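Local atomic coordinates of hypothetical protein PH1789 (Pyrococcus horikoshii, PDB entry 1WR2), a protein that is of unknown function but has an alpha+beta fold of the ATP-grasp family. Residues Q27-Y32 against M211-V216; I124-D129 against L195-L200. One frame throughout, in Å; residues are numbered along the deposited sequence.

Interaction 1: residues Q27-Y32 against M211-V216; sequences QVLKAY and MDLNPV
Leu29, Met211 and Leu213 join helix 22-30 to the six-stranded antiparallel sheet of this ATP-grasp protein, the helix lying against the face of strand 208-218 that carries Met211 and Leu213. Leu29 is the helix residue that makes the contact, with its CA 9.2 Å from the CA of Leu213, and both of its methyls are used. Leu29 CD1 lies 3.7 Å from Leu213 CD2, and Leu29 CD2 is only slightly farther from that same carbon, at 3.9 Å. The Leu213 methyl is therefore set across the fork of the Leu29 isopropyl group instead of meeting a single branch. Leu29 CD2 has a second neighbour, Met211 CE at 3.6 Å, which makes it the branch shared by the two strand residues.

Met211 reaches this position by a bend near its end. The chain runs extended through CG to the sulfur, then turns at chi3 (-81°), carrying CE forward along the strand, toward Leu213. Leu213 starts less directly: its CB does not point at the helix, but CG stands beside the backbone N (chi1 -47°) and brings CD2 up to Leu29. In both pairs the side chains overlap alongside each other, running in opposite senses, and the contact consists of methyl groups alone, all buried. Asp212, between the two, points to the other face of the sheet.

Strand 208-218 is held on one edge by backbone bonds from Met211 and Leu213 to Val126 and Ile124, and on the other by bonds of Asp212 with Arg231. Leu29 also touches Ser230 of strand 225-234 and Leu200 of helix 187-203, so it lies where two helices meet the neighbouring strands 208-218 and 225-234.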
# COMPACT_ATOMS: atom_id res chain seq x y z
N GLN A 27 2.32 8.26 2.62
CA GLN A 27 3.17 9.35 3.07
C GLN A 27 4.06 8.78 4.18
O GLN A 27 5.24 9.10 4.27
CB GLN A 27 2.32 10.50 3.62
CG GLN A 27 1.71 11.39 2.55
CD GLN A 27 0.74 12.41 3.13
OE1 GLN A 27 -0.42 12.10 3.39
NE2 GLN A 27 1.23 13.62 3.35
N VAL A 28 3.48 7.94 5.03
CA VAL A 28 4.25 7.33 6.11
C VAL A 28 5.33 6.44 5.49
O VAL A 28 6.49 6.46 5.91
CB VAL A 28 3.36 6.48 7.03
CG1 VAL A 28 4.21 5.75 8.06
CG2 VAL A 28 2.34 7.37 7.73
N LEU A 29 4.94 5.66 4.49
CA LEU A 29 5.86 4.76 3.82
C LEU A 29 7.01 5.51 3.16
O LEU A 29 8.17 5.14 3.33
CB LEU A 29 5.11 3.90 2.80
CG LEU A 29 3.95 3.05 3.37
CD1 LEU A 29 3.38 2.17 2.26
CD2 LEU A 29 4.44 2.19 4.51
N LYS A 30 6.70 6.56 2.41
CA LYS A 30 7.73 7.34 1.74
C LYS A 30 8.72 7.96 2.73
O LYS A 30 9.92 8.05 2.45
CB LYS A 30 7.11 8.45 0.88
CG LYS A 30 6.43 7.94 -0.38
CD LYS A 30 5.97 9.07 -1.29
CE LYS A 30 4.87 9.90 -0.65
NZ LYS A 30 4.37 10.94 -1.59
N ALA A 31 8.22 8.38 3.89
CA ALA A 31 9.05 9.00 4.91
C ALA A 31 10.16 8.05 5.36
O ALA A 31 11.14 8.48 5.97
CB ALA A 31 8.19 9.39 6.11
N TYR A 32 10.00 6.76 5.05
CA TYR A 32 10.99 5.76 5.41
C TYR A 32 11.70 5.20 4.18
O TYR A 32 12.33 4.14 4.23
CB TYR A 32 10.33 4.65 6.24
CG TYR A 32 10.24 5.00 7.71
CD1 TYR A 32 11.22 4.59 8.60
CD2 TYR A 32 9.19 5.78 8.19
CE1 TYR A 32 11.17 4.96 9.95
CE2 TYR A 32 9.14 6.16 9.54
CZ TYR A 32 10.13 5.74 10.40
OH TYR A 32 10.08 6.10 11.73
N MET A 211 -0.73 -2.91 9.83
CA MET A 211 -0.60 -2.34 8.51
C MET A 211 -0.19 -3.40 7.51
O MET A 211 0.09 -4.54 7.86
CB MET A 211 0.45 -1.22 8.51
CG MET A 211 1.88 -1.74 8.69
SD MET A 211 3.12 -0.45 8.92
CE MET A 211 3.41 0.08 7.27
N ASP A 212 -0.16 -3.01 6.25
CA ASP A 212 0.30 -3.91 5.21
C ASP A 212 0.60 -3.11 3.97
O ASP A 212 0.23 -1.94 3.85
CB ASP A 212 -0.73 -5.00 4.91
CG ASP A 212 -2.02 -4.45 4.35
OD1 ASP A 212 -1.98 -3.75 3.31
OD2 ASP A 212 -3.08 -4.72 4.95
N LEU A 213 1.34 -3.76 3.08
CA LEU A 213 1.70 -3.19 1.80
C LEU A 213 1.11 -4.27 0.92
O LEU A 213 1.62 -5.39 0.89
CB LEU A 213 3.21 -3.15 1.62
CG LEU A 213 4.13 -2.62 2.74
CD1 LEU A 213 5.47 -2.31 2.11
CD2 LEU A 213 3.56 -1.39 3.40
N ASN A 214 0.02 -3.95 0.22
CA ASN A 214 -0.68 -4.93 -0.60
C ASN A 214 -1.57 -4.20 -1.60
O ASN A 214 -2.53 -3.53 -1.21
CB ASN A 214 -1.51 -5.83 0.32
CG ASN A 214 -2.29 -6.89 -0.44
OD1 ASN A 214 -2.20 -7.01 -1.65
ND2 ASN A 214 -3.08 -7.67 0.29
N PRO A 215 -1.29 -4.37 -2.90
CA PRO A 215 -0.18 -5.22 -3.34
C PRO A 215 1.16 -4.53 -3.52
O PRO A 215 1.26 -3.30 -3.48
CB PRO A 215 -0.69 -5.80 -4.66
CG PRO A 215 -1.51 -4.69 -5.21
CD PRO A 215 -2.23 -4.11 -4.01
N VAL A 216 2.18 -5.35 -3.70
CA VAL A 216 3.54 -4.88 -3.95
C VAL A 216 3.98 -5.68 -5.17
O VAL A 216 3.77 -6.89 -5.22
CB VAL A 216 4.52 -5.23 -2.80
CG1 VAL A 216 5.95 -4.94 -3.24
CG2 VAL A 216 4.18 -4.44 -1.55

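Interaction 2: residues I124-D129 against L195-L200; sequences IGVTED and LKVSKL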
# COMPACT_ATOMS: atom_id res chain seq x y z
N ILE A 124 3.31 -7.72 2.34
CA ILE A 124 4.03 -7.54 3.59
C ILE A 124 3.00 -7.03 4.59
O ILE A 124 2.40 -5.97 4.40
CB ILE A 124 5.18 -6.53 3.47
CG1 ILE A 124 6.30 -7.13 2.62
CG2 ILE A 124 5.68 -6.16 4.85
CD1 ILE A 124 7.46 -6.17 2.35
N GLY A 125 2.79 -7.81 5.65
CA GLY A 125 1.83 -7.42 6.67
C GLY A 125 2.46 -7.21 8.04
O GLY A 125 3.53 -7.74 8.33
N VAL A 126 1.78 -6.45 8.87
CA VAL A 126 2.23 -6.15 10.22
C VAL A 126 1.03 -6.16 11.17
O VAL A 126 -0.01 -5.55 10.90
CB VAL A 126 2.91 -4.76 10.30
CG1 VAL A 126 3.18 -4.38 11.75
CG2 VAL A 126 4.21 -4.79 9.52
N THR A 127 1.17 -6.90 12.25
CA THR A 127 0.13 -6.98 13.27
C THR A 127 0.84 -6.85 14.60
O THR A 127 2.07 -6.98 14.67
CB THR A 127 -0.62 -8.32 13.23
OG1 THR A 127 0.29 -9.40 13.46
CG2 THR A 127 -1.29 -8.51 11.88
N GLU A 128 0.07 -6.58 15.65
CA GLU A 128 0.63 -6.45 16.99
C GLU A 128 -0.03 -7.48 17.91
O GLU A 128 -1.26 -7.51 18.04
CB GLU A 128 0.38 -5.06 17.56
CG GLU A 128 0.95 -4.89 18.95
CD GLU A 128 0.69 -3.52 19.53
OE1 GLU A 128 -0.49 -3.17 19.70
OE2 GLU A 128 1.67 -2.80 19.82
N ASP A 129 0.79 -8.31 18.55
CA ASP A 129 0.31 -9.33 19.47
C ASP A 129 0.28 -8.78 20.90
O ASP A 129 1.16 -8.00 21.30
CB ASP A 129 1.20 -10.56 19.41
CG ASP A 129 0.79 -11.63 20.41
OD1 ASP A 129 -0.07 -12.47 20.07
OD2 ASP A 129 1.32 -11.62 21.53
N LEU A 195 13.15 -4.69 5.82
CA LEU A 195 13.94 -3.98 6.82
C LEU A 195 13.41 -2.56 7.05
O LEU A 195 13.39 -2.08 8.17
CB LEU A 195 15.42 -3.93 6.42
CG LEU A 195 16.18 -5.26 6.38
CD1 LEU A 195 17.61 -5.00 5.94
CD2 LEU A 195 16.17 -5.93 7.76
N LYS A 196 12.99 -1.90 5.97
CA LYS A 196 12.45 -0.56 6.10
C LYS A 196 11.12 -0.60 6.85
O LYS A 196 10.84 0.25 7.69
CB LYS A 196 12.30 0.08 4.72
CG LYS A 196 13.64 0.60 4.16
CD LYS A 196 13.52 1.16 2.75
CE LYS A 196 14.84 1.85 2.35
NZ LYS A 196 15.01 1.93 0.88
N VAL A 197 10.28 -1.59 6.56
CA VAL A 197 9.01 -1.67 7.29
C VAL A 197 9.29 -1.96 8.76
O VAL A 197 8.63 -1.41 9.65
CB VAL A 197 8.10 -2.79 6.74
CG1 VAL A 197 6.90 -3.01 7.67
CG2 VAL A 197 7.61 -2.41 5.35
N SER A 198 10.26 -2.83 9.01
CA SER A 198 10.64 -3.19 10.37
C SER A 198 11.06 -1.94 11.15
O SER A 198 10.67 -1.75 12.30
CB SER A 198 11.80 -4.20 10.33
OG SER A 198 12.23 -4.57 11.63
N LYS A 199 11.86 -1.10 10.50
CA LYS A 199 12.36 0.14 11.10
C LYS A 199 11.19 1.08 11.38
O LYS A 199 11.05 1.62 12.48
CB LYS A 199 13.36 0.80 10.13
CG LYS A 199 13.77 2.22 10.49
CD LYS A 199 14.36 2.32 11.89
CE LYS A 199 14.78 3.75 12.21
NZ LYS A 199 15.22 3.90 13.62
N LEU A 200 10.35 1.27 10.36
CA LEU A 200 9.18 2.12 10.46
C LEU A 200 8.29 1.70 11.63
O LEU A 200 7.88 2.53 12.45
CB LEU A 200 8.40 2.05 9.13
CG LEU A 200 7.15 2.89 8.86
CD1 LEU A 200 6.85 2.84 7.38
CD2 LEU A 200 5.96 2.39 9.66
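Val197 faces strand 120-129 with both methyls of its fork, each meeting a different residue of the strand. CG1 of Val197 approaches Val126 CG2 to 3.7 Å, while CG2 of Val197 comes to 4.2 Å from Ile124 CG2, a looser touch. The helix side chain thus straddles two residues that project from the same face of the strand, Ile124 and Val126.

The torsions divide the work between the branches. In Val197 the branch trans to the backbone N (chi1 170°) is CG1, the one that extends to Val126. In Val126 it is the other methyl, CG2, lying beside its own backbone N, that turns to the helix; CG1 of that residue is directed farther along the strand. One methyl of each valine makes this contact. Backbones keep their distance, the CA atoms of Ile124 and Val197 being 8.5 Å apart, a separation filled by buried hydrocarbon.

Val197 reaches beyond this strand to Ile136 of strand 133-140 and Leu213 of strand 208-218, while Ile124 also packs on Met193 and Leu194 and Val126 on Val201, one helical turn or so on from Val197. Helix 187-203 accordingly lies over three adjacent strands through Met193, Leu194, Val197 and Val201. Such apolar packing is characteristic of the alpha+beta subdomains of ATP-grasp proteins, in which helices cover one face of an antiparallel sheet.

In the fold
From the N terminus, helix 22-30 comes first; 178 residues separate 27-32 from 211-216, and they include the whole four-stranded sheet. Interaction 1 thus closes the longer loop. Interaction 2 closes a shorter one of 65 residues within it, opening on strand 120-129 and returning with helix 187-203, the element just before strand 208-218. The loops nest and do not cross. Their sheet partners, 120-129 and 208-218, are antiparallel neighbours, and Tyr32, just after helix 22-30, packs on Leu200 of helix 187-203, so the two interactions touch there as well. The two contacts set an early and a late helix against the same six-stranded sheet.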